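Local coordinates for protein polymerase X (Deinococcus radiodurans, PDB 2W9M) that probably extends DNA from deoxyribonucleoside triphosphates as a family X DNA polymerase, and carries a zinc-binding PHP domain, at residues 452-462 and 485-496. Numbering follows the deposited sequence.
Sequences TVLGHATGRLL and VVEINANAARLD. With ZN (zinc ion), chain E.
Glu487 OE2 takes two donors from opposite faces of its carboxylate plane: His456 N, 3.1 Å away and almost straight at 175°, and Asn489 ND2 at 2.8 Å. With CG anti to the backbone N (chi1 166°), the extended glutamate reaches past Gly455 to this point, and its OE1 is held by Asn514 and by the zinc ligand His332. Shortening Glu487 to an alanine is likely to leave His456 N and Asn489 ND2 without their shared acceptor, and Asn514 and His332 without OE1. His456 NE2 binds zinc at 2.4 Å, alongside Glu401 and His428. The Arg494 guanidinium lies flat on the imidazole, planes 16° apart, with NH1 over the ring centre, while Leu461 CD2 covers the opposite face of the guanidinium; Asn489 ND2 sits at the ring edge. Beyond the histidine, Asp496 OD1 uses its syn lone pair for Thr458 N at 3.0 Å, holding the type I turn from His456 to Gly459. Arg460 NH1 donates in plane to Arg494 O, 3.1 Å away. Strands 453-454 and 485-489, linked through helix 472-482 as a beta-alpha-beta unit, pair in parallel, Leu454 N bonding Val485 O at 2.9 Å. His456 joins ligands gathered at the strands' C-terminal ends, as in the trinuclear zinc site of PHP domains.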
loop_
_atom_site.group_PDB
_atom_site.type_symbol
_atom_site.label_atom_id
_atom_site.label_comp_id
_atom_site.label_asym_id
_atom_site.label_seq_id
_atom_site.Cartn_x
_atom_site.Cartn_y
_atom_site.Cartn_z
ATOM N N THR A 452 12.095 -12.692 11.448
ATOM C CA THR A 452 12.092 -11.428 12.175
ATOM C C THR A 452 10.819 -10.597 11.982
ATOM O O THR A 452 10.335 -9.984 12.931
ATOM C CB THR A 452 13.359 -10.589 11.900
ATOM O OG1 THR A 452 13.007 -9.208 11.782
ATOM C CG2 THR A 452 14.016 -11.029 10.634
ATOM N N VAL A 453 10.271 -10.594 10.769
ATOM C CA VAL A 453 9.059 -9.832 10.482
ATOM C C VAL A 453 8.016 -10.647 9.722
ATOM O O VAL A 453 8.351 -11.395 8.803
ATOM C CB VAL A 453 9.371 -8.568 9.651
ATOM C CG1 VAL A 453 8.125 -7.694 9.510
ATOM C CG2 VAL A 453 10.497 -7.782 10.274
ATOM N N LEU A 454 6.751 -10.490 10.107
ATOM C CA LEU A 454 5.628 -11.037 9.349
ATOM C C LEU A 454 5.111 -10.008 8.334
ATOM O O LEU A 454 4.594 -8.959 8.720
ATOM C CB LEU A 454 4.490 -11.449 10.291
ATOM C CG LEU A 454 3.156 -11.751 9.602
ATOM C CD1 LEU A 454 3.273 -12.953 8.664
ATOM C CD2 LEU A 454 2.057 -11.980 10.615
ATOM N N GLY A 455 5.248 -10.305 7.043
ATOM C CA GLY A 455 4.793 -9.397 5.999
ATOM C C GLY A 455 3.277 -9.364 5.839
ATOM O O GLY A 455 2.611 -10.364 6.099
ATOM N N HIS A 456 2.745 -8.218 5.407
ATOM C CA HIS A 456 1.301 -7.998 5.219
ATOM C C HIS A 456 0.406 -9.147 5.695
ATOM O O HIS A 456 -0.096 -9.928 4.887
ATOM C CB HIS A 456 1.002 -7.672 3.753
ATOM C CG HIS A 456 1.742 -8.536 2.786
ATOM N ND1 HIS A 456 1.380 -9.837 2.522
ATOM C CD2 HIS A 456 2.835 -8.288 2.022
ATOM C CE1 HIS A 456 2.213 -10.356 1.636
ATOM N NE2 HIS A 456 3.105 -9.433 1.319
ATOM N N ALA A 457 0.193 -9.223 7.005
ATOM C CA ALA A 457 -0.457 -10.375 7.641
ATOM C C ALA A 457 -1.635 -11.004 6.888
ATOM O O ALA A 457 -1.734 -12.229 6.790
ATOM C CB ALA A 457 -0.879 -10.021 9.066
ATOM N N THR A 458 -2.519 -10.167 6.359
ATOM C CA THR A 458 -3.823 -10.627 5.885
ATOM C C THR A 458 -3.914 -10.922 4.386
ATOM O O THR A 458 -4.818 -11.631 3.941
ATOM C CB THR A 458 -4.913 -9.619 6.295
ATOM O OG1 THR A 458 -5.327 -9.902 7.640
ATOM C CG2 THR A 458 -6.106 -9.697 5.367
ATOM N N GLY A 459 -2.977 -10.386 3.611
ATOM C CA GLY A 459 -2.961 -10.615 2.178
ATOM C C GLY A 459 -4.003 -9.804 1.427
ATOM O O GLY A 459 -4.164 -9.948 0.215
ATOM N N ARG A 460 -4.719 -8.954 2.153
ATOM C CA ARG A 460 -5.740 -8.096 1.561
ATOM C C ARG A 460 -5.165 -7.160 0.494
ATOM O O ARG A 460 -4.022 -6.720 0.598
ATOM C CB ARG A 460 -6.409 -7.271 2.664
ATOM C CG ARG A 460 -6.634 -5.828 2.284
ATOM C CD ARG A 460 -6.227 -4.885 3.403
ATOM N NE ARG A 460 -7.360 -4.492 4.232
ATOM C CZ ARG A 460 -7.373 -3.411 5.005
ATOM N NH1 ARG A 460 -6.311 -2.617 5.050
ATOM N NH2 ARG A 460 -8.447 -3.121 5.724
ATOM N N LEU A 461 -5.962 -6.860 -0.530
ATOM C CA LEU A 461 -5.625 -5.818 -1.500
ATOM C C LEU A 461 -6.803 -4.866 -1.691
ATOM O O LEU A 461 -7.781 -5.212 -2.344
ATOM C CB LEU A 461 -5.226 -6.423 -2.847
ATOM C CG LEU A 461 -3.860 -7.108 -2.902
ATOM C CD1 LEU A 461 -3.543 -7.526 -4.327
ATOM C CD2 LEU A 461 -2.776 -6.193 -2.354
ATOM N N LEU A 462 -6.704 -3.667 -1.125
ATOM C CA LEU A 462 -7.798 -2.700 -1.181
ATOM C C LEU A 462 -8.369 -2.517 -2.592
ATOM O O LEU A 462 -7.631 -2.242 -3.536
ATOM C CB LEU A 462 -7.363 -1.341 -0.623
ATOM C CG LEU A 462 -7.325 -1.133 0.893
ATOM C CD1 LEU A 462 -8.137 -2.210 1.582
ATOM C CD2 LEU A 462 -5.908 -1.120 1.432
ATOM N N VAL A 485 8.224 -9.363 14.955
ATOM C CA VAL A 485 7.563 -8.087 14.695
ATOM C C VAL A 485 6.606 -8.180 13.515
ATOM O O VAL A 485 6.888 -8.858 12.533
ATOM C CB VAL A 485 8.577 -6.924 14.524
ATOM C CG1 VAL A 485 9.994 -7.442 14.541
ATOM C CG2 VAL A 485 8.289 -6.124 13.268
ATOM N N VAL A 486 5.457 -7.522 13.635
ATOM C CA VAL A 486 4.423 -7.600 12.615
ATOM C C VAL A 486 4.431 -6.343 11.750
ATOM O O VAL A 486 4.581 -5.229 12.253
ATOM C CB VAL A 486 3.026 -7.857 13.234
ATOM C CG1 VAL A 486 2.857 -7.070 14.504
ATOM C CG2 VAL A 486 1.923 -7.522 12.240
ATOM N N GLU A 487 4.290 -6.532 10.444
ATOM C CA GLU A 487 4.449 -5.439 9.497
ATOM C C GLU A 487 3.161 -4.653 9.297
ATOM O O GLU A 487 2.075 -5.222 9.218
ATOM C CB GLU A 487 4.950 -5.980 8.154
ATOM C CG GLU A 487 4.844 -5.012 6.979
ATOM C CD GLU A 487 5.500 -5.559 5.714
ATOM O OE1 GLU A 487 6.747 -5.540 5.641
ATOM O OE2 GLU A 487 4.775 -6.009 4.795
ATOM N N ILE A 488 3.295 -3.335 9.240
ATOM C CA ILE A 488 2.232 -2.478 8.751
ATOM C C ILE A 488 2.662 -2.028 7.364
ATOM O O ILE A 488 3.440 -1.087 7.215
ATOM C CB ILE A 488 2.008 -1.258 9.659
ATOM C CG1 ILE A 488 1.520 -1.702 11.041
ATOM C CG2 ILE A 488 1.015 -0.297 9.026
ATOM C CD1 ILE A 488 1.392 -0.564 12.028
ATOM N N ASN A 489 2.175 -2.734 6.350
ATOM C CA ASN A 489 2.616 -2.508 4.984
ATOM C C ASN A 489 2.105 -1.171 4.479
ATOM O O ASN A 489 0.898 -0.959 4.358
ATOM C CB ASN A 489 2.160 -3.659 4.084
ATOM C CG ASN A 489 2.913 -3.708 2.773
ATOM O OD1 ASN A 489 2.795 -2.809 1.944
ATOM N ND2 ASN A 489 3.690 -4.765 2.577
ATOM N N ALA A 490 3.035 -0.268 4.201
ATOM C CA ALA A 490 2.699 1.102 3.832
ATOM C C ALA A 490 2.171 1.261 2.405
ATOM O O ALA A 490 1.640 2.316 2.062
ATOM C CB ALA A 490 3.895 2.023 4.064
ATOM N N ASN A 491 2.319 0.235 1.571
ATOM C CA ASN A 491 1.778 0.306 0.213
ATOM C C ASN A 491 0.280 0.593 0.263
ATOM O O ASN A 491 -0.465 -0.122 0.929
ATOM C CB ASN A 491 2.068 -0.976 -0.577
ATOM C CG ASN A 491 1.554 -0.913 -2.012
ATOM O OD1 ASN A 491 0.359 -1.060 -2.268
ATOM N ND2 ASN A 491 2.462 -0.705 -2.952
ATOM N N ALA A 492 -0.149 1.639 -0.439
ATOM C CA ALA A 492 -1.533 2.126 -0.376
ATOM C C ALA A 492 -2.595 1.081 -0.723
ATOM O O ALA A 492 -3.762 1.235 -0.359
ATOM C CB ALA A 492 -1.704 3.362 -1.255
ATOM N N ALA A 493 -2.204 0.024 -1.426
ATOM C CA ALA A 493 -3.155 -1.022 -1.786
ATOM C C ALA A 493 -3.212 -2.108 -0.725
ATOM O O ALA A 493 -4.025 -3.028 -0.811
ATOM C CB ALA A 493 -2.816 -1.622 -3.128
ATOM N N ARG A 494 -2.354 -2.003 0.280
ATOM C CA ARG A 494 -2.347 -2.991 1.351
ATOM C C ARG A 494 -2.789 -2.406 2.691
ATOM O O ARG A 494 -3.825 -2.803 3.229
ATOM C CB ARG A 494 -0.977 -3.652 1.464
ATOM C CG ARG A 494 -0.631 -4.527 0.270
ATOM C CD ARG A 494 0.726 -5.183 0.451
ATOM N NE ARG A 494 1.142 -5.927 -0.732
ATOM C CZ ARG A 494 0.695 -7.138 -1.051
ATOM N NH1 ARG A 494 -0.200 -7.745 -0.283
ATOM N NH2 ARG A 494 1.138 -7.741 -2.145
ATOM N N LEU A 495 -2.007 -1.464 3.217
ATOM C CA LEU A 495 -2.286 -0.861 4.518
ATOM C C LEU A 495 -2.703 -1.950 5.503
ATOM O O LEU A 495 -3.796 -1.928 6.072
ATOM C CB LEU A 495 -3.353 0.224 4.385
ATOM C CG LEU A 495 -2.970 1.293 3.355
ATOM C CD1 LEU A 495 -3.961 2.437 3.344
ATOM C CD2 LEU A 495 -1.575 1.806 3.630
ATOM N N ASP A 496 -1.798 -2.900 5.697
ATOM C CA ASP A 496 -2.089 -4.149 6.378
ATOM C C ASP A 496 -0.765 -4.602 6.971
ATOM O O ASP A 496 0.216 -4.695 6.238
ATOM C CB ASP A 496 -2.593 -5.149 5.335
ATOM C CG ASP A 496 -2.675 -6.569 5.856
ATOM O OD1 ASP A 496 -2.599 -7.501 5.024
ATOM O OD2 ASP A 496 -2.824 -6.760 7.083
HETATM ZN ZN ZN E . 4.891 -9.533 -0.333
HETATM O O HOH W 1 1.886 -7.780 8.668
#